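Local coordinates for pesticidal crystal protein Cry2Aa (Bacillus thuringiensis serovar kurstaki, PDB 1I5P), which binds midgut epithelial cells of dipteran and lepidopteran larvae and promotes their colloid-osmotic lysis as an insecticidal delta-endotoxin, at residues S280-T285 / S380-E385; T330-L335 / G459-L464. All blocks are in the same frame, centred on the assembly; numbering follows the deposited sequence.

Interaction 1 (S280-T285 / S380-E385)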
loop_
_atom_site.group_PDB
_atom_site.type_symbol
_atom_site.label_atom_id
_atom_site.label_comp_id
_atom_site.label_asym_id
_atom_site.label_seq_id
_atom_site.Cartn_x
_atom_site.Cartn_y
_atom_site.Cartn_z
ATOM N N SER A 280 -15.908 13.324 0.655
ATOM C CA SER A 280 -15.795 14.772 0.755
ATOM C C SER A 280 -17.229 15.226 0.991
ATOM O O SER A 280 -18.151 14.413 0.953
ATOM C CB SER A 280 -15.285 15.375 -0.556
ATOM O OG SER A 280 -13.988 14.902 -0.870
ATOM N N GLY A 281 -17.430 16.516 1.224
ATOM C CA GLY A 281 -18.777 16.993 1.460
ATOM C C GLY A 281 -18.868 17.717 2.784
ATOM O O GLY A 281 -17.947 17.646 3.593
ATOM N N PRO A 282 -19.981 18.416 3.040
ATOM C CA PRO A 282 -20.165 19.160 4.288
ATOM C C PRO A 282 -20.551 18.362 5.541
ATOM O O PRO A 282 -20.505 18.904 6.644
ATOM C CB PRO A 282 -21.239 20.168 3.909
ATOM C CG PRO A 282 -22.125 19.337 3.035
ATOM C CD PRO A 282 -21.113 18.659 2.124
ATOM N N GLN A 283 -20.939 17.095 5.390
ATOM C CA GLN A 283 -21.341 16.284 6.547
ATOM C C GLN A 283 -20.203 15.753 7.419
ATOM O O GLN A 283 -20.276 15.804 8.649
ATOM C CB GLN A 283 -22.214 15.108 6.094
ATOM C CG GLN A 283 -23.607 15.510 5.661
ATOM C CD GLN A 283 -24.512 14.323 5.420
ATOM O OE1 GLN A 283 -24.528 13.371 6.199
ATOM N NE2 GLN A 283 -25.283 14.379 4.339
ATOM N N GLN A 284 -19.158 15.233 6.789
ATOM C CA GLN A 284 -18.022 14.694 7.530
ATOM C C GLN A 284 -17.183 15.861 8.042
ATOM O O GLN A 284 -16.236 16.290 7.390
ATOM C CB GLN A 284 -17.205 13.785 6.611
ATOM C CG GLN A 284 -18.054 12.710 5.940
ATOM C CD GLN A 284 -18.695 13.168 4.635
ATOM O OE1 GLN A 284 -18.897 14.360 4.405
ATOM N NE2 GLN A 284 -19.029 12.210 3.777
ATOM N N THR A 285 -17.531 16.349 9.228
ATOM C CA THR A 285 -16.883 17.517 9.816
ATOM C C THR A 285 -15.798 17.339 10.869
ATOM O O THR A 285 -14.981 18.236 11.069
ATOM C CB THR A 285 -17.947 18.437 10.440
ATOM O OG1 THR A 285 -18.805 17.653 11.281
ATOM C CG2 THR A 285 -18.780 19.102 9.363
ATOM N N SER A 380 -20.690 13.332 0.404
ATOM C CA SER A 380 -21.982 13.778 0.905
ATOM C C SER A 380 -22.155 15.170 0.315
ATOM O O SER A 380 -21.198 15.746 -0.204
ATOM C CB SER A 380 -21.978 13.880 2.430
ATOM O OG SER A 380 -21.184 14.977 2.849
ATOM N N GLY A 381 -23.364 15.710 0.401
ATOM C CA GLY A 381 -23.607 17.036 -0.129
ATOM C C GLY A 381 -25.036 17.522 0.038
ATOM O O GLY A 381 -25.916 16.799 0.516
ATOM N N THR A 382 -25.268 18.766 -0.357
ATOM C CA THR A 382 -26.597 19.337 -0.253
ATOM C C THR A 382 -26.991 19.998 -1.556
ATOM O O THR A 382 -26.248 20.817 -2.092
ATOM C CB THR A 382 -26.672 20.395 0.868
ATOM O OG1 THR A 382 -26.280 19.805 2.113
ATOM C CG2 THR A 382 -28.093 20.934 0.995
ATOM N N ASP A 383 -28.150 19.618 -2.081
ATOM C CA ASP A 383 -28.654 20.218 -3.304
ATOM C C ASP A 383 -29.771 21.180 -2.916
ATOM O O ASP A 383 -30.561 20.893 -2.018
ATOM C CB ASP A 383 -29.220 19.158 -4.251
ATOM C CG ASP A 383 -28.191 18.136 -4.681
ATOM O OD1 ASP A 383 -27.019 18.513 -4.882
ATOM O OD2 ASP A 383 -28.565 16.951 -4.832
ATOM N N ARG A 384 -29.821 22.327 -3.581
ATOM C CA ARG A 384 -30.860 23.312 -3.310
ATOM C C ARG A 384 -31.539 23.760 -4.595
ATOM O O ARG A 384 -30.888 23.960 -5.620
ATOM C CB ARG A 384 -30.281 24.523 -2.571
ATOM C CG ARG A 384 -29.919 24.240 -1.120
ATOM C CD ARG A 384 -29.938 25.514 -0.287
ATOM N NE ARG A 384 -30.032 25.226 1.141
ATOM C CZ ARG A 384 -29.024 24.794 1.893
ATOM N NH1 ARG A 384 -27.824 24.602 1.359
ATOM N NH2 ARG A 384 -29.217 24.550 3.185
ATOM N N GLU A 385 -32.857 23.913 -4.530
ATOM C CA GLU A 385 -33.643 24.330 -5.682
ATOM C C GLU A 385 -34.918 25.074 -5.288
ATOM O O GLU A 385 -35.294 25.123 -4.114
ATOM C CB GLU A 385 -34.006 23.109 -6.539
ATOM C CG GLU A 385 -33.929 21.772 -5.804
ATOM C CD GLU A 385 -32.682 20.973 -6.162
ATOM O OE1 GLU A 385 -31.738 21.558 -6.740
ATOM O OE2 GLU A 385 -32.642 19.760 -5.861
HETATM O O HOH W 1 -25.497 17.349 3.571
#
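Ser380, beside strand 381-385 of the delta-endotoxin middle domain, the beta prism, is gripped by the loop 280-285 on its backbone and on its hydroxyl. Its N donates to Ser280 O over 2.8 Å, close to straight at 161°. The side chain turns into the loop: chi1 of 71° sets OG between the backbone N and the carbonyl carbon, and from there OG donates to Gln284 OE1 at 2.8 Å, entering tilted from the plane of that amide. OG also accepts a weak bond from Gln283 N, 3.3 Å away, so a single buried hydroxyl ties two successive loop residues to Ser380. The bend of the Gln284 chain at chi2 (87°) turns its amide back toward Ser380. Close approach is possible because Gly281 has no side chain; its CA lies 3.2 Å from Ser380 O in a CA-H...O contact, while Pro282 CD rests against Gly381 CA. Farther out, Arg237 NH1 holds the carbonyls of Gly281 and Gln284, and Asp379 OD1 takes the N-H of Ser280. Gln283 OE1 bonds to Tyr463 OH, whereas its NE2 donates to a water, 3.1 Å off, that also meets Thr382 OG1 at 3.0 Å.

Interaction 2 (T330-L335 / G459-L464); sequences TTTHSL and GARAYL
The Arg461 side chain leaves its backbone with CG anti to the carbonyl carbon (chi1 -67°) and then bends at chi2 (-75°), a fold that swings the guanidinium back over Ser334. One face of the group receives Ser334 CB, which stands 3.3 Å from NE and is offset toward the rim of the plane, so the contact is aliphatic carbon on a flat cation. Ser334 OG makes its hydrogen bond with Asn336 OD1. At the far end of the guanidinium, NH2 passes Thr332 OG1 obliquely at 3.9 Å. A bond within its own segment helps fix the rotation of the group: NH1 donates to Ala460 O across 2.9 Å, with the acceptor almost in the guanidinium plane although the donor stands well above the plane of the carbonyl.

This is a junction between two sheets of the middle-domain beta prism. Strand 329-342 belongs to one and strand 462-469 to another, and their touching parts run 63° apart, so they meet at a corner. A single backbone hydrogen bond marks the crossing, from Ala462 N to Leu335 O at 2.8 Å; the same oxygen lies 3.4 Å from Arg461 CA in a CA-H...O contact. Leu335 CD2 comes to 3.5 Å from Ala462 O. The leucine's CG meets Ala462 CB at 3.9 Å, and its CD2 reaches Leu464 CG at 4.1 Å.

Gln394 braces both strands, its OE1 accepting from Leu335 N and its NE2 donating weakly to Ala462 O. Strand 308-321 lies beside this corner, with Leu316 against Ser334 and Ile311 against Leu464, while Ala338, farther along strand 329-342, packs on both Ala462 and Leu464.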
loop_
_atom_site.group_PDB
_atom_site.type_symbol
_atom_site.label_atom_id
_atom_site.label_comp_id
_atom_site.label_asym_id
_atom_site.label_seq_id
_atom_site.Cartn_x
_atom_site.Cartn_y
_atom_site.Cartn_z
ATOM N N THR A 330 -37.968 19.709 2.454
ATOM C CA THR A 330 -36.605 19.332 2.826
ATOM C C THR A 330 -36.454 17.816 2.932
ATOM O O THR A 330 -37.153 17.161 3.706
ATOM C CB THR A 330 -36.201 19.972 4.172
ATOM O OG1 THR A 330 -36.051 21.385 3.998
ATOM C CG2 THR A 330 -34.890 19.386 4.680
ATOM N N THR A 331 -35.531 17.267 2.149
ATOM C CA THR A 331 -35.290 15.833 2.145
ATOM C C THR A 331 -33.868 15.506 2.584
ATOM O O THR A 331 -32.932 16.265 2.328
ATOM C CB THR A 331 -35.513 15.242 0.745
ATOM O OG1 THR A 331 -36.830 15.574 0.292
ATOM C CG2 THR A 331 -35.357 13.731 0.773
ATOM N N THR A 332 -33.715 14.366 3.247
ATOM C CA THR A 332 -32.415 13.924 3.721
ATOM C C THR A 332 -32.243 12.417 3.534
ATOM O O THR A 332 -32.953 11.620 4.148
ATOM C CB THR A 332 -32.218 14.281 5.214
ATOM O OG1 THR A 332 -30.983 13.728 5.684
ATOM C CG2 THR A 332 -33.358 13.732 6.049
ATOM N N HIS A 333 -31.312 12.042 2.660
ATOM C CA HIS A 333 -31.005 10.639 2.385
ATOM C C HIS A 333 -29.767 10.312 3.207
ATOM O O HIS A 333 -28.667 10.779 2.908
ATOM C CB HIS A 333 -30.711 10.436 0.903
ATOM C CG HIS A 333 -31.833 10.847 0.004
ATOM N ND1 HIS A 333 -33.042 10.189 -0.024
ATOM C CD2 HIS A 333 -31.933 11.858 -0.890
ATOM C CE1 HIS A 333 -33.840 10.776 -0.898
ATOM N NE2 HIS A 333 -33.191 11.792 -1.437
ATOM N N SER A 334 -29.949 9.509 4.248
ATOM C CA SER A 334 -28.846 9.173 5.131
ATOM C C SER A 334 -28.619 7.690 5.389
ATOM O O SER A 334 -29.509 6.861 5.189
ATOM C CB SER A 334 -29.064 9.860 6.474
ATOM O OG SER A 334 -30.278 9.414 7.059
ATOM N N LEU A 335 -27.399 7.381 5.822
ATOM C CA LEU A 335 -26.996 6.030 6.195
ATOM C C LEU A 335 -26.736 6.196 7.683
ATOM O O LEU A 335 -25.747 6.812 8.092
ATOM C CB LEU A 335 -25.708 5.601 5.485
ATOM C CG LEU A 335 -25.151 4.250 5.958
ATOM C CD1 LEU A 335 -26.161 3.145 5.688
ATOM C CD2 LEU A 335 -23.831 3.957 5.256
ATOM N N GLY A 459 -29.984 7.656 15.957
ATOM C CA GLY A 459 -30.121 7.349 14.547
ATOM C C GLY A 459 -28.720 7.501 13.979
ATOM O O GLY A 459 -28.283 6.725 13.133
ATOM N N ALA A 460 -28.016 8.513 14.478
ATOM C CA ALA A 460 -26.649 8.820 14.077
ATOM C C ALA A 460 -26.375 8.700 12.579
ATOM O O ALA A 460 -27.294 8.677 11.757
ATOM C CB ALA A 460 -25.678 7.939 14.852
ATOM N N ARG A 461 -25.094 8.621 12.238
ATOM C CA ARG A 461 -24.677 8.519 10.850
ATOM C C ARG A 461 -23.478 7.595 10.694
ATOM O O ARG A 461 -22.681 7.427 11.615
ATOM C CB ARG A 461 -24.312 9.904 10.312
ATOM C CG ARG A 461 -25.484 10.872 10.182
ATOM C CD ARG A 461 -26.344 10.532 8.985
ATOM N NE ARG A 461 -27.366 11.543 8.727
ATOM C CZ ARG A 461 -28.496 11.669 9.412
ATOM N NH1 ARG A 461 -28.770 10.844 10.413
ATOM N NH2 ARG A 461 -29.358 12.621 9.087
ATOM N N ALA A 462 -23.366 6.994 9.516
ATOM C CA ALA A 462 -22.256 6.108 9.202
ATOM C C ALA A 462 -21.623 6.603 7.909
ATOM O O ALA A 462 -22.295 6.703 6.888
ATOM C CB ALA A 462 -22.750 4.676 9.030
ATOM N N TYR A 463 -20.337 6.932 7.967
ATOM C CA TYR A 463 -19.604 7.394 6.796
ATOM C C TYR A 463 -18.523 6.358 6.519
ATOM O O TYR A 463 -17.570 6.218 7.282
ATOM C CB TYR A 463 -19.002 8.774 7.066
ATOM C CG TYR A 463 -20.060 9.814 7.371
ATOM C CD1 TYR A 463 -20.261 10.282 8.672
ATOM C CD2 TYR A 463 -20.884 10.304 6.359
ATOM C CE1 TYR A 463 -21.265 11.219 8.955
ATOM C CE2 TYR A 463 -21.887 11.235 6.627
ATOM C CZ TYR A 463 -22.073 11.690 7.922
ATOM O OH TYR A 463 -23.069 12.612 8.163
ATOM N N LEU A 464 -18.687 5.633 5.418
ATOM C CA LEU A 464 -17.779 4.557 5.051
ATOM C C LEU A 464 -16.436 4.959 4.469
ATOM O O LEU A 464 -16.278 6.032 3.876
ATOM C CB LEU A 464 -18.485 3.597 4.092
ATOM C CG LEU A 464 -19.872 3.162 4.570
ATOM C CD1 LEU A 464 -20.439 2.124 3.622
ATOM C CD2 LEU A 464 -19.780 2.606 5.985
#

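Overall arrangement
Interactions 1 and 2 show how separate sheets of one domain can be joined through side chains reaching between neighbouring contacts. Their centres are 11 Å apart, and their segments alternate along the chain within the middle domain. Both reach the beta-sheet that contains strands 329-342 and 381-385, which are linked through strand 389-393. The direct tie is a probable hydrogen bond of 2.6 Å between Gln283 OE1 of interaction 1 and Tyr463 OH of interaction 2. Beside it, Gln284 NE2 packs against the rim of the tyrosine ring, 3.7 Å from Tyr463 CD2. Gln394 adds a second tie, touching the side chains of Gln283, Ser334, Arg461 and Tyr463.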